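Local coordinates for protein 3-dehydroquinate dehydratase (Clostridium difficile, PDB 4H3D) that catalyses the cis-dehydration of 3-dehydroquinate to 3-dehydroshikimate through an imine intermediate, the third step of the chorismate pathway, at residues T84-V89 against I143-D148; D99-L104 against D118-M123. All coordinates share one frame; numbering follows the deposited sequence. Where two conformers were deposited one is given.

How the contacts relate
Both contacts belong to the parallel barrel of this type I dehydroquinase and lie on the same side of the chain's centre, their own centres about 9 Å apart. Contact 1 joins the loop after strand 81-84 to strand 141-148 in the ligand pocket; contact 2 joins helix 98-110 to strand 116-120. The chain runs through 84-89, 99-104, 118-123 and 143-148 in turn. Strands 116-120 and 141-148 are sheet neighbours: Ile-143 O lies 2.8 Å from Val-119 N, and Asp-118 OD1 2.8 Å from Ser-145 OG of contact 1, both probable hydrogen bonds. With the helix of contact 2 packed on it, strand 116-120 thus connects the outer helical layer to the substrate site.

Contact 1 of 2, residues T84-V89 against I143-D148; sequences TFRSVV and IISNHD. With SHL (5-hydroxy-6-methyl-4-oxo-4H-pyran-2-carboxylic acid), chain I.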
ATOM      1  N   THR B  84       1.395  26.118  -7.982  1.00 17.61           N
ATOM      2  CA  THR B  84       2.737  25.552  -8.131  1.00 17.64           C
ATOM      3  C   THR B  84       3.364  25.836  -9.495  1.00 16.87           C
ATOM      4  O   THR B  84       2.862  25.380 -10.516  1.00 19.20           O
ATOM      5  CB  THR B  84       2.736  23.981  -7.979  1.00 17.15           C
ATOM      6  OG1 THR B  84       2.210  23.603  -6.691  1.00 20.90           O
ATOM      7  CG2 THR B  84       4.187  23.409  -8.125  1.00 17.61           C
ATOM      8  N   PHE B  85       4.466  26.587  -9.510  1.00 17.93           N
ATOM      9  CA  PHE B  85       5.282  26.699 -10.724  1.00 18.41           C
ATOM     10  C   PHE B  85       6.463  25.766 -10.471  1.00 19.32           C
ATOM     11  O   PHE B  85       7.325  26.064  -9.640  1.00 18.47           O
ATOM     12  CB  PHE B  85       5.806  28.117 -11.012  1.00 19.84           C
ATOM     13  CG  PHE B  85       6.594  28.204 -12.319  1.00 18.68           C
ATOM     14  CD1 PHE B  85       7.896  27.752 -12.395  1.00 18.58           C
ATOM     15  CD2 PHE B  85       5.996  28.679 -13.467  1.00 24.57           C
ATOM     16  CE1 PHE B  85       8.591  27.791 -13.606  1.00 20.14           C
ATOM     17  CE2 PHE B  85       6.681  28.726 -14.655  1.00 22.74           C
ATOM     18  CZ  PHE B  85       7.972  28.283 -14.724  1.00 24.14           C
ATOM     19  N   ARG B  86       6.450  24.604 -11.130  1.00 19.45           N
ATOM     20  CA  ARG B  86       7.507  23.604 -11.008  1.00 19.85           C
ATOM     21  C   ARG B  86       8.606  23.961 -11.998  1.00 22.13           C
ATOM     22  O   ARG B  86       8.360  24.050 -13.195  1.00 20.83           O
ATOM     23  CB  ARG B  86       6.924  22.209 -11.307  1.00 19.44           C
ATOM     24  CG  ARG B  86       7.893  21.058 -11.140  1.00 19.90           C
ATOM     25  CD  ARG B  86       8.477  20.938  -9.706  1.00 18.66           C
ATOM     26  NE  ARG B  86       7.474  20.582  -8.700  1.00 21.99           N
ATOM     27  CZ  ARG B  86       7.153  21.309  -7.629  1.00 23.02           C
ATOM     28  NH1 ARG B  86       7.781  22.457  -7.363  1.00 24.20           N
ATOM     29  NH2 ARG B  86       6.230  20.856  -6.787  1.00 19.70           N
ATOM     30  N   SER B  87       9.814  24.203 -11.501  1.00 23.03           N
ATOM     31  CA  SER B  87      10.902  24.610 -12.378  1.00 26.37           C
ATOM     32  C   SER B  87      11.447  23.428 -13.187  1.00 26.98           C
ATOM     33  O   SER B  87      11.278  22.250 -12.823  1.00 22.70           O
ATOM     34  CB  SER B  87      12.032  25.286 -11.575  1.00 26.84           C
ATOM     35  OG  SER B  87      12.844  24.317 -10.941  1.00 35.84           O
ATOM     36  N   VAL B  88      12.090  23.761 -14.296  1.00 29.58           N
ATOM     37  CA  VAL B  88      12.662  22.772 -15.203  1.00 30.11           C
ATOM     38  C   VAL B  88      13.603  21.814 -14.495  1.00 31.50           C
ATOM     39  O   VAL B  88      13.563  20.613 -14.741  1.00 31.60           O
ATOM     40  CB  VAL B  88      13.399  23.458 -16.377  1.00 31.11           C
ATOM     41  CG1 VAL B  88      14.211  22.439 -17.192  1.00 32.50           C
ATOM     42  CG2 VAL B  88      12.397  24.212 -17.269  1.00 29.12           C
ATOM     43  N   VAL B  89      14.420  22.327 -13.581  1.00 30.87           N
ATOM     44  CA  VAL B  89      15.393  21.476 -12.904  1.00 32.28           C
ATOM     45  C   VAL B  89      14.718  20.427 -12.030  1.00 30.68           C
ATOM     46  O   VAL B  89      15.315  19.406 -11.729  1.00 31.27           O
ATOM     47  CB  VAL B  89      16.408  22.292 -12.061  1.00 33.87           C
ATOM     48  CG1 VAL B  89      17.024  23.383 -12.908  1.00 38.31           C
ATOM     49  CG2 VAL B  89      15.752  22.875 -10.829  1.00 32.94           C
ATOM     50  N   ILE B 143       4.190  25.230   0.954  1.00 22.44           N
ATOM     51  CA  ILE B 143       4.836  23.949   0.794  1.00 22.02           C
ATOM     52  C   ILE B 143       6.240  24.309   0.291  1.00 20.95           C
ATOM     53  O   ILE B 143       6.363  25.090  -0.647  1.00 20.85           O
ATOM     54  CB  ILE B 143       4.144  23.082  -0.309  1.00 21.33           C
ATOM     55  CG1 ILE B 143       2.814  22.526   0.181  1.00 21.79           C
ATOM     56  CG2 ILE B 143       5.041  21.921  -0.727  1.00 21.71           C
ATOM     57  CD1 ILE B 143       2.051  21.765  -0.895  1.00 22.87           C
ATOM     58  N   ILE B 144       7.292  23.818   0.953  1.00 21.27           N
ATOM     59  CA  ILE B 144       8.643  23.972   0.413  1.00 20.53           C
ATOM     60  C   ILE B 144       8.965  22.574  -0.092  1.00 20.13           C
ATOM     61  O   ILE B 144       8.869  21.611   0.648  1.00 21.19           O
ATOM     62  CB  ILE B 144       9.660  24.461   1.437  1.00 21.19           C
ATOM     63  CG1 ILE B 144       9.261  25.847   1.948  1.00 22.95           C
ATOM     64  CG2 ILE B 144      11.074  24.467   0.818  1.00 21.71           C
ATOM     65  CD1 ILE B 144      10.253  26.492   2.970  1.00 20.21           C
ATOM     66  N   SER B 145       9.293  22.455  -1.362  1.00 20.05           N
ATOM     67  CA  SER B 145       9.504  21.148  -1.950  1.00 19.49           C
ATOM     68  C   SER B 145      10.912  20.900  -2.453  1.00 18.84           C
ATOM     69  O   SER B 145      11.669  21.832  -2.742  1.00 18.92           O
ATOM     70  CB  SER B 145       8.523  20.945  -3.117  1.00 21.17           C
ATOM     71  OG  SER B 145       8.798  21.843  -4.183  1.00 22.43           O
ATOM     72  N   ASN B 146      11.244  19.621  -2.557  1.00 18.80           N
ATOM     73  CA  ASN B 146      12.522  19.166  -3.114  1.00 19.67           C
ATOM     74  C   ASN B 146      12.297  17.838  -3.824  1.00 18.96           C
ATOM     75  O   ASN B 146      11.515  16.988  -3.360  1.00 19.19           O
ATOM     76  CB  ASN B 146      13.566  19.032  -2.016  1.00 20.17           C
ATOM     77  CG  ASN B 146      14.926  18.567  -2.532  1.00 22.38           C
ATOM     78  OD1 ASN B 146      15.424  17.524  -2.106  1.00 25.07           O
ATOM     79  ND2 ASN B 146      15.509  19.313  -3.456  1.00 22.55           N
ATOM     80  N   HIS B 147      12.978  17.658  -4.948  1.00 20.98           N
ATOM     81  CA  HIS B 147      12.854  16.446  -5.752  1.00 21.00           C
ATOM     82  C   HIS B 147      14.198  15.855  -6.145  1.00 22.46           C
ATOM     83  O   HIS B 147      15.182  16.582  -6.335  1.00 23.10           O
ATOM     84  CB  HIS B 147      12.128  16.772  -7.044  1.00 23.60           C
ATOM     85  CG  HIS B 147      10.815  17.444  -6.834  1.00 20.64           C
ATOM     86  ND1 HIS B 147      10.710  18.782  -6.532  1.00 22.03           N
ATOM     87  CD2 HIS B 147       9.549  16.969  -6.897  1.00 24.69           C
ATOM     88  CE1 HIS B 147       9.435  19.100  -6.398  1.00 23.55           C
ATOM     89  NE2 HIS B 147       8.710  18.017  -6.619  1.00 24.41           N
ATOM     90  N   ASP B 148      14.245  14.532  -6.224  1.00 20.28           N
ATOM     91  CA  ASP B 148      15.389  13.867  -6.771  1.00 22.03           C
ATOM     92  C   ASP B 148      14.808  12.843  -7.715  1.00 22.98           C
ATOM     93  O   ASP B 148      14.091  11.914  -7.286  1.00 22.62           O
ATOM     94  CB  ASP B 148      16.267  13.239  -5.702  1.00 22.07           C
ATOM     95  CG  ASP B 148      17.609  12.765  -6.254  1.00 27.76           C
ATOM     96  OD1 ASP B 148      17.667  12.265  -7.411  1.00 27.21           O
ATOM     97  OD2 ASP B 148      18.615  12.895  -5.521  1.00 32.81           O
TER
HETATM   98  OAD SHL I 302       2.407  12.869  -7.810  1.00 37.96           O
HETATM   99  CAH SHL I 302       3.578  12.990  -8.251  1.00 43.51           C
HETATM  100  OAA SHL I 302       4.063  12.142  -9.042  1.00 41.03           O
HETATM  101  CAK SHL I 302       4.360  14.135  -7.829  1.00 39.73           C
HETATM  102  OAG SHL I 302       3.759  15.069  -6.920  1.00 36.68           O
HETATM  103  CAF SHL I 302       4.423  16.283  -6.653  1.00 38.55           C
HETATM  104  CAL SHL I 302       3.790  17.218  -5.902  1.00 38.12           C
HETATM  105  CAJ SHL I 302       5.617  16.483  -7.252  1.00 40.48           C
HETATM  106  OAC SHL I 302       6.265  17.627  -7.047  1.00 37.58           O
HETATM  107  CAI SHL I 302       6.181  15.535  -8.058  1.00 39.11           C
HETATM  108  CAE SHL I 302       5.569  14.378  -8.340  1.00 38.84           C
HETATM  109  OAB SHL I 302       7.372  15.749  -8.595  1.00 38.37           O
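Two first torsions bring Arg-86 and His-147 together: Arg-86 sets CG opposite its backbone N (chi1 -177°) and then bends at its next two bonds, while His-147 places CG opposite its carbonyl carbon (chi1 -54°). They approach from opposite directions. His-147 CE1 comes 3.3 Å above the centre of the guanidinium plane, and Thr-84 CG2 covers the rim of its other face; ring and guanidinium planes are 50° apart, a tilted contact. Both groups hold the ligand's 5-hydroxyl oxygen: His-147 NE2 lies a short 2.5 Å from SHL OAC, with either atom the possible donor, and Arg-86 NH2 donates to SHL OAC over 3.2 Å. His-147 on strand 141-148 and Arg-86 in the loop after strand 81-84 lie at the C-terminal mouth of the TIM barrel: His-147 is the proton donor and acceptor, and Arg-86 binds 3-dehydroquinate. Arginine suits a buried place between acids, since NH2 also pairs with Asp-118 and NH1 with Glu-120, salt bridges that should help to fix its rotation. Glu-90 is hydrogen-bonded to His-147 ND1 and probably helps to position the imidazole. Ser-145, short and polar, has its OG 3.4 Å from Arg-86 NH1, oblique to the guanidinium, and hydrogen-bonded to Asp-118.

Contact 2 of 2, residues D99-L104 against D118-M123; sequences DYYTTL and DVELFM
A tyrosine hydroxyl takes the place of a strand partner here: Glu-120 N, at the end of strand 116-120, donates to Tyr-101 OH over 3.1 Å at 156°. The adjoining strand 81-84 has already ended at this level, and the phenol reaches in from helix 98-110, with Glu-120 N at the edge of the Tyr-101 ring, near the ring plane. Tyrosine suits the position because a rigid ring spans the gap between layers, 10.9 Å between the axes of the short helix and strand segments, and carries a polar atom at its end. Tyr-101 CG stands opposite its backbone N (chi1 178°), which sends the ring inward to the strand. Helix and strand run nearly antiparallel (157°), as expected in a beta-alpha-beta unit of a TIM barrel. A water at the ring edge, 2.5 Å from Tyr-101 OH, donates to Asp-118 O over 2.8 Å, so the hydroxyl meets two consecutive peptide groups, the N-H of Glu-120 directly and the C=O of Asp-118 through water. Over one ring face lies Met-123, its SD 4.3 Å from the Tyr-101 centroid, a Met-aromatic contact whose detail is doubtful because Met-123 has a second conformer. The Tyr-101 bond satisfies the buried N-H of Glu-120, whose carboxylate meets Ser-87 N and Arg-86, and the phenol probably helps to steady the strand end that presents this acid to the substrate-binding arginine.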
ATOM      1  N   ASP B  99      14.066  36.011 -10.842  1.00 29.83           N
ATOM      2  CA  ASP B  99      13.300  37.196 -10.489  1.00 30.51           C
ATOM      3  C   ASP B  99      11.823  37.015 -10.827  1.00 26.88           C
ATOM      4  O   ASP B  99      10.965  37.411 -10.040  1.00 25.92           O
ATOM      5  CB  ASP B  99      13.858  38.443 -11.183  1.00 32.75           C
ATOM      6  CG  ASP B  99      15.157  38.934 -10.552  1.00 38.13           C
ATOM      7  OD1 ASP B  99      15.448  38.577  -9.389  1.00 40.59           O
ATOM      8  OD2 ASP B  99      15.877  39.683 -11.218  1.00 40.13           O
ATOM      9  N   TYR B 100      11.517  36.414 -11.980  1.00 25.70           N
ATOM     10  CA  TYR B 100      10.114  36.220 -12.336  1.00 23.61           C
ATOM     11  C   TYR B 100       9.470  35.153 -11.449  1.00 23.55           C
ATOM     12  O   TYR B 100       8.307  35.254 -11.122  1.00 21.60           O
ATOM     13  CB  TYR B 100       9.899  35.885 -13.819  1.00 23.85           C
ATOM     14  CG  TYR B 100       8.415  35.863 -14.161  1.00 22.44           C
ATOM     15  CD1 TYR B 100       7.653  37.031 -14.084  1.00 27.32           C
ATOM     16  CD2 TYR B 100       7.774  34.686 -14.527  1.00 27.65           C
ATOM     17  CE1 TYR B 100       6.293  37.023 -14.361  1.00 27.39           C
ATOM     18  CE2 TYR B 100       6.416  34.670 -14.814  1.00 23.82           C
ATOM     19  CZ  TYR B 100       5.683  35.851 -14.730  1.00 25.27           C
ATOM     20  OH  TYR B 100       4.338  35.844 -15.018  1.00 23.37           O
ATOM     21  N   TYR B 101      10.237  34.141 -11.054  1.00 24.33           N
ATOM     22  CA  TYR B 101       9.706  33.093 -10.183  1.00 23.62           C
ATOM     23  C   TYR B 101       9.217  33.722  -8.887  1.00 22.62           C
ATOM     24  O   TYR B 101       8.136  33.404  -8.405  1.00 19.85           O
ATOM     25  CB  TYR B 101      10.784  32.048  -9.901  1.00 24.04           C
ATOM     26  CG  TYR B 101      10.390  30.932  -8.975  1.00 22.56           C
ATOM     27  CD1 TYR B 101       9.795  29.776  -9.454  1.00 25.38           C
ATOM     28  CD2 TYR B 101      10.663  31.010  -7.613  1.00 24.25           C
ATOM     29  CE1 TYR B 101       9.452  28.730  -8.585  1.00 22.44           C
ATOM     30  CE2 TYR B 101      10.332  29.986  -6.751  1.00 24.12           C
ATOM     31  CZ  TYR B 101       9.723  28.845  -7.243  1.00 26.16           C
ATOM     32  OH  TYR B 101       9.405  27.826  -6.373  1.00 22.04           O
ATOM     33  N   THR B 102      10.037  34.613  -8.339  1.00 23.20           N
ATOM     34  CA  THR B 102       9.727  35.328  -7.107  1.00 24.25           C
ATOM     35  C   THR B 102       8.507  36.233  -7.296  1.00 22.86           C
ATOM     36  O   THR B 102       7.564  36.169  -6.515  1.00 23.33           O
ATOM     37  CB  THR B 102      10.939  36.157  -6.652  1.00 24.90           C
ATOM     38  OG1 THR B 102      12.063  35.276  -6.474  1.00 28.56           O
ATOM     39  CG2 THR B 102      10.651  36.897  -5.347  1.00 25.83           C
ATOM     40  N   THR B 103       8.524  37.035  -8.349  1.00 23.00           N
ATOM     41  CA  THR B 103       7.417  37.948  -8.664  1.00 25.35           C
ATOM     42  C   THR B 103       6.107  37.203  -8.880  1.00 24.02           C
ATOM     43  O   THR B 103       5.070  37.592  -8.339  1.00 24.86           O
ATOM     44  CB  THR B 103       7.725  38.789  -9.930  1.00 27.00           C
ATOM     45  OG1 THR B 103       8.910  39.550  -9.713  1.00 30.63           O
ATOM     46  CG2 THR B 103       6.565  39.744 -10.249  1.00 28.57           C
ATOM     47  N   LEU B 104       6.143  36.144  -9.681  1.00 22.85           N
ATOM     48  CA  LEU B 104       4.935  35.352  -9.938  1.00 22.20           C
ATOM     49  C   LEU B 104       4.306  34.860  -8.630  1.00 22.96           C
ATOM     50  O   LEU B 104       3.117  35.075  -8.373  1.00 21.43           O
ATOM     51  CB  LEU B 104       5.268  34.163 -10.828  1.00 22.75           C
ATOM     52  CG  LEU B 104       4.149  33.183 -11.183  1.00 20.69           C
ATOM     53  CD1 LEU B 104       3.014  33.869 -11.958  1.00 20.02           C
ATOM     54  CD2 LEU B 104       4.724  32.038 -11.979  1.00 18.88           C
ATOM     55  N   ASP B 118       3.601  26.375  -3.686  1.00 19.71           N
ATOM     56  CA  ASP B 118       4.728  25.442  -3.576  1.00 23.38           C
ATOM     57  C   ASP B 118       5.990  26.170  -4.022  1.00 23.55           C
ATOM     58  O   ASP B 118       6.066  26.648  -5.160  1.00 27.72           O
ATOM     59  CB  ASP B 118       4.458  24.168  -4.411  1.00 25.07           C
ATOM     60  CG  ASP B 118       5.662  23.197  -4.469  1.00 27.77           C
ATOM     61  OD1 ASP B 118       6.786  23.654  -4.746  1.00 24.21           O
ATOM     62  OD2 ASP B 118       5.459  21.963  -4.321  1.00 27.02           O
ATOM     63  N   VAL B 119       6.953  26.302  -3.106  1.00 22.43           N
ATOM     64  CA  VAL B 119       8.226  26.932  -3.424  1.00 22.86           C
ATOM     65  C   VAL B 119       9.357  25.891  -3.262  1.00 21.87           C
ATOM     66  O   VAL B 119       9.367  25.114  -2.327  1.00 21.85           O
ATOM     67  CB  VAL B 119       8.480  28.209  -2.571  1.00 23.33           C
ATOM     68  CG1 VAL B 119       7.281  29.170  -2.687  1.00 29.41           C
ATOM     69  CG2 VAL B 119       8.717  27.879  -1.157  1.00 26.57           C
ATOM     70  N   GLU B 120      10.304  25.899  -4.183  1.00 21.29           N
ATOM     71  CA  GLU B 120      11.379  24.912  -4.197  1.00 20.30           C
ATOM     72  C   GLU B 120      12.570  25.274  -3.305  1.00 20.74           C
ATOM     73  O   GLU B 120      13.128  26.364  -3.429  1.00 20.76           O
ATOM     74  CB  GLU B 120      11.837  24.724  -5.643  1.00 20.87           C
ATOM     75  CG  GLU B 120      10.803  24.065  -6.481  1.00 24.18           C
ATOM     76  CD  GLU B 120      10.997  24.293  -7.968  1.00 31.71           C
ATOM     77  OE1 GLU B 120      11.963  24.993  -8.353  1.00 33.75           O
ATOM     78  OE2 GLU B 120      10.170  23.782  -8.745  1.00 24.55           O
ATOM     79  N   LEU B 121      12.958  24.339  -2.425  1.00 20.17           N
ATOM     80  CA  LEU B 121      14.127  24.493  -1.539  1.00 19.31           C
ATOM     81  C   LEU B 121      15.382  24.964  -2.309  1.00 20.41           C
ATOM     82  O   LEU B 121      16.149  25.807  -1.839  1.00 21.74           O
ATOM     83  CB  LEU B 121      14.442  23.155  -0.874  1.00 21.04           C
ATOM     84  CG  LEU B 121      15.598  23.131   0.128  1.00 20.93           C
ATOM     85  CD1 LEU B 121      15.316  24.060   1.309  1.00 22.76           C
ATOM     86  CD2 LEU B 121      15.866  21.713   0.600  1.00 20.61           C
ATOM     87  N   PHE B 122      15.558  24.408  -3.490  1.00 19.33           N
ATOM     88  CA  PHE B 122      16.731  24.637  -4.310  1.00 19.99           C
ATOM     89  C   PHE B 122      16.878  26.090  -4.831  1.00 20.11           C
ATOM     90  O   PHE B 122      17.949  26.480  -5.279  1.00 18.91           O
ATOM     91  CB  PHE B 122      16.752  23.606  -5.472  1.00 20.78           C
ATOM     92  CG  PHE B 122      18.133  23.268  -5.961  1.00 24.56           C
ATOM     93  CD1 PHE B 122      19.015  22.574  -5.134  1.00 27.60           C
ATOM     94  CD2 PHE B 122      18.537  23.573  -7.245  1.00 25.90           C
ATOM     95  CE1 PHE B 122      20.276  22.230  -5.561  1.00 28.93           C
ATOM     96  CE2 PHE B 122      19.807  23.238  -7.685  1.00 28.58           C
ATOM     97  CZ  PHE B 122      20.683  22.566  -6.845  1.00 30.74           C
ATOM     98  N   MET B 123      15.798  26.867  -4.767  0.60 20.43           N
ATOM     99  CA  MET B 123      15.846  28.281  -5.165  0.60 21.57           C
ATOM    100  C   MET B 123      16.739  29.098  -4.223  0.60 23.09           C
ATOM    101  O   MET B 123      17.200  30.177  -4.581  0.60 24.07           O
ATOM    102  CB  MET B 123      14.432  28.873  -5.216  0.60 20.89           C
ATOM    103  CG  MET B 123      13.586  28.294  -6.324  0.60 21.07           C
ATOM    104  SD  MET B 123      14.224  28.707  -7.953  0.60 31.06           S
ATOM    105  CE  MET B 123      14.057  30.485  -7.935  0.60 24.56           C
TER
HETATM  106  O   HOH W   1       7.970  25.893  -7.060  1.00 22.45           O